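Local coordinates for C24 protein (Bizionia argentinensis JUB59, PDB 6OV6) that probably forms the receptor-binding tip of the long tail fibre of a temperate bacteriophage, as a metal-binding trimer whose precise function is unknown, at residues V57-E62 with A112-L117; T82-E87 with E97-F102. One frame throughout, in Å; residues are numbered along the deposited sequence.

Contact 1 of 2, residues V57-E62 with A112-L117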
loop_
_atom_site.group_PDB
_atom_site.type_symbol
_atom_site.label_atom_id
_atom_site.label_comp_id
_atom_site.label_asym_id
_atom_site.label_seq_id
_atom_site.Cartn_x
_atom_site.Cartn_y
_atom_site.Cartn_z
ATOM N N VAL A 57 2.516 -6.726 45.309
ATOM C CA VAL A 57 3.449 -5.909 44.528
ATOM C C VAL A 57 4.859 -6.503 44.570
ATOM O O VAL A 57 5.154 -7.365 45.399
ATOM C CB VAL A 57 3.427 -4.404 44.947
ATOM C CG1 VAL A 57 2.063 -3.768 44.657
ATOM C CG2 VAL A 57 3.863 -4.201 46.420
ATOM N N TYR A 58 5.722 -6.020 43.692
ATOM C CA TYR A 58 7.119 -6.463 43.644
ATOM C C TYR A 58 8.003 -5.228 43.647
ATOM O O TYR A 58 7.860 -4.380 42.766
ATOM C CB TYR A 58 7.378 -7.285 42.381
ATOM C CG TYR A 58 8.821 -7.717 42.247
ATOM C CD1 TYR A 58 9.365 -8.675 43.099
ATOM C CD2 TYR A 58 9.639 -7.187 41.251
ATOM C CE1 TYR A 58 10.695 -9.084 42.972
ATOM C CE2 TYR A 58 10.960 -7.604 41.101
ATOM C CZ TYR A 58 11.482 -8.558 41.962
ATOM O OH TYR A 58 12.777 -8.999 41.815
ATOM N N ILE A 59 8.875 -5.088 44.662
ATOM C CA ILE A 59 9.785 -3.928 44.765
ATOM C C ILE A 59 11.121 -4.439 45.193
ATOM O O ILE A 59 11.208 -5.179 46.181
ATOM C CB ILE A 59 9.353 -2.834 45.813
ATOM C CG1 ILE A 59 7.851 -2.627 45.864
ATOM C CG2 ILE A 59 10.151 -1.513 45.627
ATOM C CD1 ILE A 59 7.345 -1.974 47.131
ATOM N N ASN A 60 12.170 -3.994 44.490
ATOM C CA ASN A 60 13.568 -4.281 44.814
ATOM C C ASN A 60 13.838 -5.711 45.311
ATOM O O ASN A 60 14.317 -5.910 46.439
ATOM C CB ASN A 60 14.078 -3.233 45.813
ATOM C CG ASN A 60 14.013 -1.811 45.320
ATOM O OD1 ASN A 60 14.009 -1.525 44.116
ATOM N ND2 ASN A 60 13.920 -0.896 46.251
ATOM N N GLY A 61 13.486 -6.680 44.469
ATOM C CA GLY A 61 13.739 -8.085 44.730
ATOM C C GLY A 61 12.807 -8.778 45.694
ATOM O O GLY A 61 13.027 -9.948 45.982
ATOM N N GLU A 62 11.758 -8.085 46.207
ATOM C CA GLU A 62 10.829 -8.736 47.144
ATOM C C GLU A 62 9.399 -8.666 46.671
ATOM O O GLU A 62 8.936 -7.592 46.262
ATOM C CB GLU A 62 10.888 -8.093 48.552
ATOM C CG GLU A 62 12.252 -8.083 49.207
ATOM C CD GLU A 62 12.177 -7.564 50.629
ATOM O OE1 GLU A 62 12.524 -6.381 50.845
ATOM O OE2 GLU A 62 11.615 -8.283 51.484
ATOM N N ALA A 112 2.562 6.180 41.303
ATOM C CA ALA A 112 2.446 6.282 39.836
ATOM C C ALA A 112 3.559 5.493 39.108
ATOM O O ALA A 112 3.408 5.154 37.932
ATOM C CB ALA A 112 2.474 7.740 39.412
ATOM N N GLU A 113 4.651 5.171 39.819
ATOM C CA GLU A 113 5.764 4.368 39.286
ATOM C C GLU A 113 5.416 2.862 39.228
ATOM O O GLU A 113 6.141 2.088 38.595
ATOM C CB GLU A 113 7.028 4.597 40.105
ATOM C CG GLU A 113 7.651 5.964 39.866
ATOM C CD GLU A 113 8.848 6.296 40.738
ATOM O OE1 GLU A 113 9.434 5.369 41.347
ATOM O OE2 GLU A 113 9.223 7.491 40.778
ATOM N N PHE A 114 4.316 2.454 39.892
ATOM C CA PHE A 114 3.839 1.079 39.895
ATOM C C PHE A 114 2.942 0.853 38.701
ATOM O O PHE A 114 2.053 1.670 38.420
ATOM C CB PHE A 114 3.148 0.703 41.211
ATOM C CG PHE A 114 4.123 0.502 42.346
ATOM C CD1 PHE A 114 4.402 -0.771 42.824
ATOM C CD2 PHE A 114 4.741 1.591 42.957
ATOM C CE1 PHE A 114 5.299 -0.955 43.873
ATOM C CE2 PHE A 114 5.626 1.410 44.015
ATOM C CZ PHE A 114 5.888 0.137 44.476
ATOM N N ALA A 115 3.215 -0.215 37.962
ATOM C CA ALA A 115 2.464 -0.518 36.745
ATOM C C ALA A 115 1.648 -1.794 36.836
ATOM O O ALA A 115 2.100 -2.796 37.377
ATOM C CB ALA A 115 3.403 -0.577 35.551
ATOM N N LYS A 116 0.437 -1.746 36.284
ATOM C CA LYS A 116 -0.430 -2.916 36.205
ATOM C C LYS A 116 0.066 -3.665 34.949
ATOM O O LYS A 116 0.562 -3.028 34.015
ATOM C CB LYS A 116 -1.892 -2.466 36.028
ATOM C CG LYS A 116 -2.921 -3.510 36.448
ATOM C CD LYS A 116 -3.340 -3.343 37.905
ATOM C CE LYS A 116 -4.414 -4.330 38.277
ATOM N NZ LYS A 116 -3.857 -5.670 38.600
ATOM N N LEU A 117 -0.016 -4.990 34.934
ATOM C CA LEU A 117 0.499 -5.725 33.784
ATOM C C LEU A 117 -0.547 -6.397 32.928
ATOM O O LEU A 117 -1.628 -6.720 33.416
ATOM C CB LEU A 117 1.485 -6.803 34.270
ATOM C CG LEU A 117 2.532 -6.358 35.277
ATOM C CD1 LEU A 117 3.008 -7.523 36.092
ATOM C CD2 LEU A 117 3.657 -5.574 34.599
#
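Phe114 pushes its ring against Ile59 and Val57, near the end of strand 51-59, in a purely apolar contact. Its CB points across the gap, and chi1 of -74°, with CG anti to the carbonyl carbon, carries the ring on in the same direction. CD1 precedes the atom that does most of the touching, CE1. This carbon lies 4.1 Å from CB of Val57, which approaches obliquely, and 3.6 Å from CG1 of Ile59, which lies at the ring edge. CZ continues the edge contact, 3.7 Å from CD1 of Ile59, a methyl lying in the ring plane. The two side chains cross at about a right angle; CG1 and CD1 of Ile59 both lie against the CE1-CZ edge. Beta-branched Val57 and Ile59 suit a strand, while the ring of Phe114 is long enough to bridge backbones 8.4 Å apart between the CA atoms of Val57 and Phe114. Phe114 comes just before short strand 115-116, whose Ala115 bonds to Lys39 and Ile41, so the ring packs the end of strand 51-59 against this edge. Ile41 and the ring of Trp111 also pack on Phe114. With all the touching residues buried, cohesion here comes from dispersion and the exclusion of water.

Contact 2 of 2, residues T82-E87 with E97-F102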
loop_
_atom_site.group_PDB
_atom_site.type_symbol
_atom_site.label_atom_id
_atom_site.label_comp_id
_atom_site.label_asym_id
_atom_site.label_seq_id
_atom_site.Cartn_x
_atom_site.Cartn_y
_atom_site.Cartn_z
ATOM N N THR A 82 2.620 -8.207 64.431
ATOM C CA THR A 82 1.618 -9.203 64.023
ATOM C C THR A 82 0.357 -9.082 64.892
ATOM O O THR A 82 -0.736 -9.423 64.430
ATOM C CB THR A 82 2.204 -10.627 63.963
ATOM O OG1 THR A 82 2.941 -10.902 65.158
ATOM C CG2 THR A 82 3.092 -10.838 62.737
ATOM N N SER A 83 0.517 -8.563 66.137
ATOM C CA SER A 83 -0.574 -8.261 67.064
ATOM C C SER A 83 -1.111 -6.891 66.607
ATOM O O SER A 83 -0.421 -5.866 66.737
ATOM C CB SER A 83 -0.058 -8.204 68.502
ATOM O OG SER A 83 -1.105 -7.951 69.426
ATOM N N LYS A 84 -2.304 -6.899 65.981
ATOM C CA LYS A 84 -2.926 -5.698 65.407
ATOM C C LYS A 84 -3.767 -4.857 66.401
ATOM O O LYS A 84 -4.491 -3.944 65.990
ATOM C CB LYS A 84 -3.685 -6.042 64.104
ATOM C CG LYS A 84 -2.818 -6.674 62.996
ATOM C CD LYS A 84 -1.875 -5.665 62.319
ATOM C CE LYS A 84 -0.971 -6.287 61.280
ATOM N NZ LYS A 84 0.428 -5.789 61.394
ATOM N N GLU A 85 -3.622 -5.150 67.713
ATOM C CA GLU A 85 -4.282 -4.479 68.839
ATOM C C GLU A 85 -3.280 -4.312 69.986
ATOM O O GLU A 85 -2.394 -5.163 70.151
ATOM C CB GLU A 85 -5.477 -5.299 69.315
ATOM N N PHE A 86 -3.423 -3.226 70.782
ATOM C CA PHE A 86 -2.552 -2.944 71.930
ATOM C C PHE A 86 -3.365 -2.696 73.211
ATOM O O PHE A 86 -3.524 -1.556 73.656
ATOM C CB PHE A 86 -1.572 -1.799 71.624
ATOM C CG PHE A 86 -0.453 -1.650 72.631
ATOM C CD1 PHE A 86 0.661 -2.481 72.586
ATOM C CD2 PHE A 86 -0.483 -0.640 73.583
ATOM C CE1 PHE A 86 1.710 -2.324 73.499
ATOM C CE2 PHE A 86 0.563 -0.487 74.499
ATOM C CZ PHE A 86 1.653 -1.325 74.447
ATOM N N GLU A 87 -3.889 -3.787 73.791
ATOM C CA GLU A 87 -4.707 -3.742 75.003
ATOM C C GLU A 87 -3.851 -3.717 76.275
ATOM O O GLU A 87 -2.722 -4.223 76.270
ATOM C CB GLU A 87 -5.739 -4.893 75.018
ATOM C CG GLU A 87 -6.770 -4.830 73.891
ATOM C CD GLU A 87 -7.608 -3.565 73.808
ATOM O OE1 GLU A 87 -8.169 -3.152 74.849
ATOM O OE2 GLU A 87 -7.710 -2.989 72.699
ATOM N N GLU A 97 5.740 -8.125 60.784
ATOM C CA GLU A 97 5.403 -8.533 59.413
ATOM C C GLU A 97 5.688 -7.343 58.499
ATOM O O GLU A 97 5.561 -6.191 58.932
ATOM C CB GLU A 97 3.931 -8.988 59.304
ATOM C CG GLU A 97 2.916 -7.960 59.776
ATOM C CD GLU A 97 1.473 -8.417 59.726
ATOM O OE1 GLU A 97 1.053 -9.173 60.633
ATOM O OE2 GLU A 97 0.744 -7.964 58.817
ATOM N N ARG A 98 6.128 -7.618 57.270
ATOM C CA ARG A 98 6.452 -6.597 56.287
ATOM C C ARG A 98 5.466 -6.640 55.143
ATOM O O ARG A 98 5.113 -7.709 54.672
ATOM C CB ARG A 98 7.907 -6.739 55.805
ATOM C CG ARG A 98 8.891 -6.247 56.867
ATOM C CD ARG A 98 10.316 -6.693 56.640
ATOM N NE ARG A 98 10.928 -5.969 55.526
ATOM C CZ ARG A 98 11.194 -6.513 54.347
ATOM N NH1 ARG A 98 10.935 -7.796 54.130
ATOM N NH2 ARG A 98 11.749 -5.789 53.389
ATOM N N TYR A 99 4.992 -5.478 54.729
ATOM C CA TYR A 99 4.005 -5.349 53.657
ATOM C C TYR A 99 4.119 -3.955 53.113
ATOM O O TYR A 99 4.854 -3.128 53.659
ATOM C CB TYR A 99 2.547 -5.622 54.181
ATOM C CG TYR A 99 2.129 -4.705 55.313
ATOM C CD1 TYR A 99 1.381 -3.555 55.066
ATOM C CD2 TYR A 99 2.534 -4.953 56.625
ATOM C CE1 TYR A 99 1.036 -2.681 56.097
ATOM C CE2 TYR A 99 2.207 -4.076 57.662
ATOM C CZ TYR A 99 1.444 -2.951 57.396
ATOM O OH TYR A 99 1.122 -2.088 58.411
ATOM N N VAL A 100 3.426 -3.693 52.020
ATOM C CA VAL A 100 3.418 -2.373 51.398
ATOM C C VAL A 100 2.027 -1.788 51.564
ATOM O O VAL A 100 1.040 -2.519 51.464
ATOM C CB VAL A 100 3.870 -2.468 49.915
ATOM C CG1 VAL A 100 3.715 -1.143 49.162
ATOM C CG2 VAL A 100 5.319 -2.935 49.852
ATOM N N THR A 101 1.962 -0.471 51.826
ATOM C CA THR A 101 0.712 0.279 51.944
ATOM C C THR A 101 0.874 1.739 51.534
ATOM O O THR A 101 2.003 2.206 51.350
ATOM C CB THR A 101 0.017 0.059 53.314
ATOM O OG1 THR A 101 -1.346 0.458 53.174
ATOM C CG2 THR A 101 0.667 0.823 54.452
ATOM N N PHE A 102 -0.247 2.480 51.429
ATOM C CA PHE A 102 -0.169 3.909 51.167
ATOM C C PHE A 102 0.412 4.551 52.413
ATOM O O PHE A 102 -0.010 4.248 53.543
ATOM C CB PHE A 102 -1.545 4.502 50.843
ATOM C CG PHE A 102 -2.101 4.025 49.523
ATOM C CD1 PHE A 102 -1.499 4.390 48.323
ATOM C CD2 PHE A 102 -3.227 3.216 49.481
ATOM C CE1 PHE A 102 -2.019 3.954 47.096
ATOM C CE2 PHE A 102 -3.755 2.796 48.261
ATOM C CZ PHE A 102 -3.149 3.170 47.073
#
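Glu97, Lys84 and Thr82 bury most of the surface in this exposed contact, and the carboxylate of Glu97 is its hub. The glutamate leaves strand 96-102 with CG between its backbone N and carbonyl carbon (chi1 56°), then runs extended, which brings the acid group up to the loop. Lys84 comes in over the flat face of that group: NZ sits almost straight above the carboxylate carbon, 3.3 Å from CD of Glu97, and CE of Lys84 lies over the same face. The salt bridge, with NZ of Lys84 3.4 Å from OE2 of Glu97, is thus an electrostatic contact over the face and not an N-H directed at an oxygen in the plane. NZ gives its hydrogen bond to the carbonyl oxygen of Ser81, and the carboxylate adds charge from beside it; together they would probably favour the charged form of the lysine. A long, flexible lysine suits this place because it can bend back from the loop to reach both.

CG2 of Thr82 merely packs against OE1 of Glu97, 3.4 Å away, and OE1 also comes near CA of Thr82, a van der Waals contact. With chi1 at 48°, OG1 of Thr82 is turned to a different task, a hydrogen bond to the carbonyl oxygen of His95.

Strands 74-81 and 96-102 form a beta-hairpin with a long connection, of which residues 89-93 are not modelled; the contact ties the start of this connection back to the start of strand 96-102. Backbone bonds of Glu97 with Thr80 and of Tyr99 with Leu78 join the two strands, while Val100 is bonded on the far edge to Lys65 and Val67 of the parallel strand 62-70.

Overall arrangement
From the N terminus, the chain passes helix 19-27 and enters a mixed sheet, where 57-62 ends strand 51-59 and turns into strand 62-70. Strand 74-81 follows, then the loop of 82-87, and contact 2 closes a short excursion when strand 96-102 returns. Only later does 112-117 come back to close contact 1, so contact 2 is nested inside the larger loop. Their centres lie about 21 Å apart, yet they touch: a salt bridge joins Glu62 OE1 to Arg98 NH2 at 2.7 Å, and Val57 and Ile59 pack on Val100. Within this one sheet, buried contact 1 joins the end of strand 51-59 to the segment running into strand 115-116, and superficial contact 2 joins the loop after strand 74-81 to strand 96-102.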